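Local coordinates for odorant-binding protein 47 (PDB 3PM2) that binds hydrophobic odorants and is thought to help capture and carry them through the aqueous fluid around olfactory sensory dendrites, at residues F30-T41 and G53-M61. Sequence-based numbering, arbitrary orientation.
Sequences FMTCHSKWIGQT and GCCVAECVM
A disulfide between C33 and C59 staples two near-antiparallel helices of this C-plus odorant-binding protein, their axes 8.4 Å apart at closest approach and directed at 151° to each other. A 2.1 Å covalent bond joins C33 SG to C59 SG, within reach of short cysteine side chains because the helices lie close here. V56 fits as a knob among C33, H34, I38 and T41; its branching at CB serves two neighbours, CG1 reaching toward H34 CA and V56 CG2 lying 3.6 Å from W37 CB. With CG anti to the backbone N (chi1 -179°), the F30 ring lies along its own helix, and its CD1-CE1 side meets V56 CG1 and V60 CG2, F30 CD1 lying 3.7 Å from V60 CG2. Over the broad W37 indole, C55 CB makes a CH-pi contact 3.7 Å from the five-membered ring centroid, and C55 SG lies over the six-membered ring. One water bridges the polar end, accepting from C55 N and from Q40 NE2, which the longer glutamine carries across, and donating to T41 OG1, whose own proton goes to W37 O (2.8 Å). Beyond the pair, C55 is disulfide-bonded to C130, Q40 OE1 accepts from Q128 N, and A57 packs against helix 133-147.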
loop_
_atom_site.group_PDB
_atom_site.type_symbol
_atom_site.label_atom_id
_atom_site.label_comp_id
_atom_site.label_asym_id
_atom_site.label_seq_id
_atom_site.Cartn_x
_atom_site.Cartn_y
_atom_site.Cartn_z
ATOM N N PHE A 30 0.239 -9.200 -7.690
ATOM C CA PHE A 30 -0.293 -8.720 -6.424
ATOM C C PHE A 30 -1.153 -9.807 -5.751
ATOM O O PHE A 30 -1.023 -10.023 -4.545
ATOM C CB PHE A 30 -1.129 -7.446 -6.625
ATOM C CG PHE A 30 -1.653 -6.938 -5.310
ATOM C CD1 PHE A 30 -0.863 -6.142 -4.493
ATOM C CD2 PHE A 30 -2.925 -7.296 -4.860
ATOM C CE1 PHE A 30 -1.328 -5.717 -3.244
ATOM C CE2 PHE A 30 -3.388 -6.860 -3.612
ATOM C CZ PHE A 30 -2.580 -6.076 -2.821
ATOM N N MET A 31 -2.035 -10.476 -6.529
ATOM C CA MET A 31 -2.937 -11.492 -5.982
ATOM C C MET A 31 -2.214 -12.674 -5.378
ATOM O O MET A 31 -2.646 -13.177 -4.338
ATOM C CB MET A 31 -4.016 -11.906 -6.993
ATOM C CG MET A 31 -5.170 -10.902 -7.058
ATOM S SD MET A 31 -5.975 -10.502 -5.460
ATOM C CE MET A 31 -6.534 -12.148 -4.925
ATOM N N THR A 32 -1.082 -13.085 -5.996
ATOM C CA THR A 32 -0.217 -14.154 -5.489
ATOM C C THR A 32 0.268 -13.764 -4.076
ATOM O O THR A 32 0.218 -14.580 -3.153
ATOM C CB THR A 32 0.956 -14.355 -6.463
ATOM O OG1 THR A 32 0.436 -14.720 -7.737
ATOM C CG2 THR A 32 1.947 -15.406 -5.988
ATOM N N CYS A 33 0.761 -12.523 -3.921
ATOM C CA CYS A 33 1.245 -12.014 -2.630
ATOM C C CYS A 33 0.139 -11.884 -1.606
ATOM O O CYS A 33 0.344 -12.229 -0.433
ATOM C CB CYS A 33 1.979 -10.699 -2.843
ATOM S SG CYS A 33 3.546 -10.915 -3.718
ATOM N N HIS A 34 -1.021 -11.390 -2.046
ATOM C CA HIS A 34 -2.200 -11.249 -1.189
ATOM C C HIS A 34 -2.613 -12.630 -0.654
ATOM O O HIS A 34 -2.764 -12.797 0.551
ATOM C CB HIS A 34 -3.373 -10.604 -1.982
ATOM C CG HIS A 34 -4.670 -10.632 -1.231
ATOM N ND1 HIS A 34 -5.072 -9.568 -0.439
ATOM C CD2 HIS A 34 -5.598 -11.612 -1.147
ATOM C CE1 HIS A 34 -6.223 -9.938 0.098
ATOM N NE2 HIS A 34 -6.578 -11.159 -0.297
ATOM N N SER A 35 -2.809 -13.623 -1.548
ATOM C CA SER A 35 -3.210 -14.972 -1.127
ATOM C C SER A 35 -2.225 -15.581 -0.081
ATOM O O SER A 35 -2.643 -16.151 0.934
ATOM C CB SER A 35 -3.341 -15.874 -2.359
ATOM O OG SER A 35 -3.733 -17.193 -2.007
ATOM N N LYS A 36 -0.916 -15.410 -0.324
ATOM C CA LYS A 36 0.126 -15.965 0.547
ATOM C C LYS A 36 0.123 -15.391 1.966
ATOM O O LYS A 36 0.284 -16.160 2.925
ATOM C CB LYS A 36 1.502 -15.715 -0.093
ATOM C CG LYS A 36 2.614 -16.549 0.510
ATOM C CD LYS A 36 3.915 -16.269 -0.209
ATOM C CE LYS A 36 5.058 -17.068 0.355
ATOM N NZ LYS A 36 6.366 -16.471 -0.032
ATOM N N TRP A 37 -0.055 -14.060 2.091
ATOM C CA TRP A 37 0.107 -13.327 3.348
ATOM C C TRP A 37 -1.086 -12.641 3.969
ATOM O O TRP A 37 -0.948 -12.144 5.092
ATOM C CB TRP A 37 1.247 -12.316 3.199
ATOM C CG TRP A 37 2.578 -12.923 2.855
ATOM C CD1 TRP A 37 3.245 -12.824 1.671
ATOM C CD2 TRP A 37 3.386 -13.738 3.704
ATOM N NE1 TRP A 37 4.446 -13.487 1.748
ATOM C CE2 TRP A 37 4.576 -14.024 3.000
ATOM C CE3 TRP A 37 3.261 -14.180 5.033
ATOM C CZ2 TRP A 37 5.607 -14.786 3.558
ATOM C CZ3 TRP A 37 4.270 -14.957 5.573
ATOM C CH2 TRP A 37 5.433 -15.238 4.844
ATOM N N ILE A 38 -2.253 -12.605 3.302
ATOM C CA ILE A 38 -3.414 -11.907 3.902
ATOM C C ILE A 38 -3.832 -12.434 5.295
ATOM O O ILE A 38 -4.208 -11.647 6.154
ATOM C CB ILE A 38 -4.618 -11.774 2.918
ATOM C CG1 ILE A 38 -5.688 -10.769 3.435
ATOM C CG2 ILE A 38 -5.229 -13.146 2.583
ATOM C CD1 ILE A 38 -5.219 -9.332 3.575
ATOM N N GLY A 39 -3.712 -13.742 5.486
ATOM C CA GLY A 39 -4.078 -14.436 6.714
ATOM C C GLY A 39 -3.364 -13.841 7.909
ATOM O O GLY A 39 -3.996 -13.341 8.849
ATOM N N GLN A 40 -2.044 -13.828 7.843
ATOM C CA GLN A 40 -1.263 -13.259 8.924
ATOM C C GLN A 40 -1.376 -11.737 8.946
ATOM O O GLN A 40 -1.301 -11.165 10.026
ATOM C CB GLN A 40 0.180 -13.794 8.977
ATOM C CG GLN A 40 1.157 -13.223 7.961
ATOM C CD GLN A 40 2.558 -13.193 8.556
ATOM O OE1 GLN A 40 3.049 -14.192 9.130
ATOM N NE2 GLN A 40 3.251 -12.055 8.418
ATOM N N THR A 41 -1.560 -11.079 7.783
ATOM C CA THR A 41 -1.706 -9.614 7.773
ATOM C C THR A 41 -2.925 -9.182 8.617
ATOM O O THR A 41 -2.835 -8.255 9.437
ATOM C CB THR A 41 -1.635 -9.056 6.354
ATOM O OG1 THR A 41 -0.372 -9.455 5.803
ATOM C CG2 THR A 41 -1.744 -7.521 6.312
ATOM N N GLY A 53 5.255 -5.130 10.340
ATOM C CA GLY A 53 5.497 -5.052 8.900
ATOM C C GLY A 53 4.555 -5.909 8.085
ATOM O O GLY A 53 4.246 -7.043 8.466
ATOM N N CYS A 54 4.064 -5.360 6.978
ATOM C CA CYS A 54 3.107 -6.067 6.142
ATOM C C CYS A 54 3.851 -6.987 5.146
ATOM O O CYS A 54 4.592 -6.492 4.278
ATOM C CB CYS A 54 2.213 -5.071 5.419
ATOM S SG CYS A 54 1.132 -5.851 4.212
ATOM N N CYS A 55 3.650 -8.306 5.270
ATOM C CA CYS A 55 4.314 -9.255 4.366
ATOM C C CYS A 55 3.762 -9.256 2.961
ATOM O O CYS A 55 4.485 -9.618 2.035
ATOM C CB CYS A 55 4.342 -10.660 4.954
ATOM S SG CYS A 55 5.455 -10.841 6.376
ATOM N N VAL A 56 2.465 -8.887 2.786
ATOM C CA VAL A 56 1.876 -8.790 1.456
ATOM C C VAL A 56 2.753 -7.803 0.656
ATOM O O VAL A 56 3.147 -8.095 -0.473
ATOM C CB VAL A 56 0.386 -8.305 1.488
ATOM C CG1 VAL A 56 -0.130 -8.014 0.075
ATOM C CG2 VAL A 56 -0.524 -9.306 2.205
ATOM N N ALA A 57 3.047 -6.635 1.253
ATOM C CA ALA A 57 3.853 -5.586 0.600
ATOM C C ALA A 57 5.285 -5.989 0.370
ATOM O O ALA A 57 5.838 -5.690 -0.693
ATOM C CB ALA A 57 3.797 -4.294 1.413
ATOM N N GLU A 58 5.916 -6.662 1.351
ATOM C CA GLU A 58 7.297 -7.107 1.143
ATOM C C GLU A 58 7.367 -8.096 -0.036
ATOM O O GLU A 58 8.292 -8.022 -0.845
ATOM C CB GLU A 58 7.887 -7.691 2.419
ATOM C CG GLU A 58 9.343 -8.109 2.256
ATOM C CD GLU A 58 10.058 -8.346 3.569
ATOM O OE1 GLU A 58 10.105 -7.407 4.392
ATOM O OE2 GLU A 58 10.587 -9.461 3.771
ATOM N N CYS A 59 6.362 -8.980 -0.151
ATOM C CA CYS A 59 6.236 -9.956 -1.239
ATOM C C CYS A 59 6.177 -9.220 -2.601
ATOM O O CYS A 59 6.896 -9.599 -3.539
ATOM C CB CYS A 59 5.005 -10.837 -1.012
ATOM S SG CYS A 59 4.663 -12.012 -2.350
ATOM N N VAL A 60 5.333 -8.147 -2.690
ATOM C CA VAL A 60 5.162 -7.327 -3.880
ATOM C C VAL A 60 6.501 -6.673 -4.224
ATOM O O VAL A 60 6.911 -6.682 -5.381
ATOM C CB VAL A 60 4.046 -6.264 -3.698
ATOM C CG1 VAL A 60 4.089 -5.230 -4.819
ATOM C CG2 VAL A 60 2.656 -6.906 -3.626
ATOM N N MET A 61 7.171 -6.122 -3.230
ATOM C CA MET A 61 8.463 -5.438 -3.441
ATOM C C MET A 61 9.540 -6.410 -3.888
ATOM O O MET A 61 10.287 -6.102 -4.812
ATOM C CB MET A 61 8.867 -4.632 -2.211
ATOM C CG MET A 61 7.916 -3.471 -1.909
ATOM S SD MET A 61 7.975 -2.187 -3.162
ATOM C CE MET A 61 7.152 -0.834 -2.300
HETATM O O HOH W 1 2.119 -9.586 7.126
#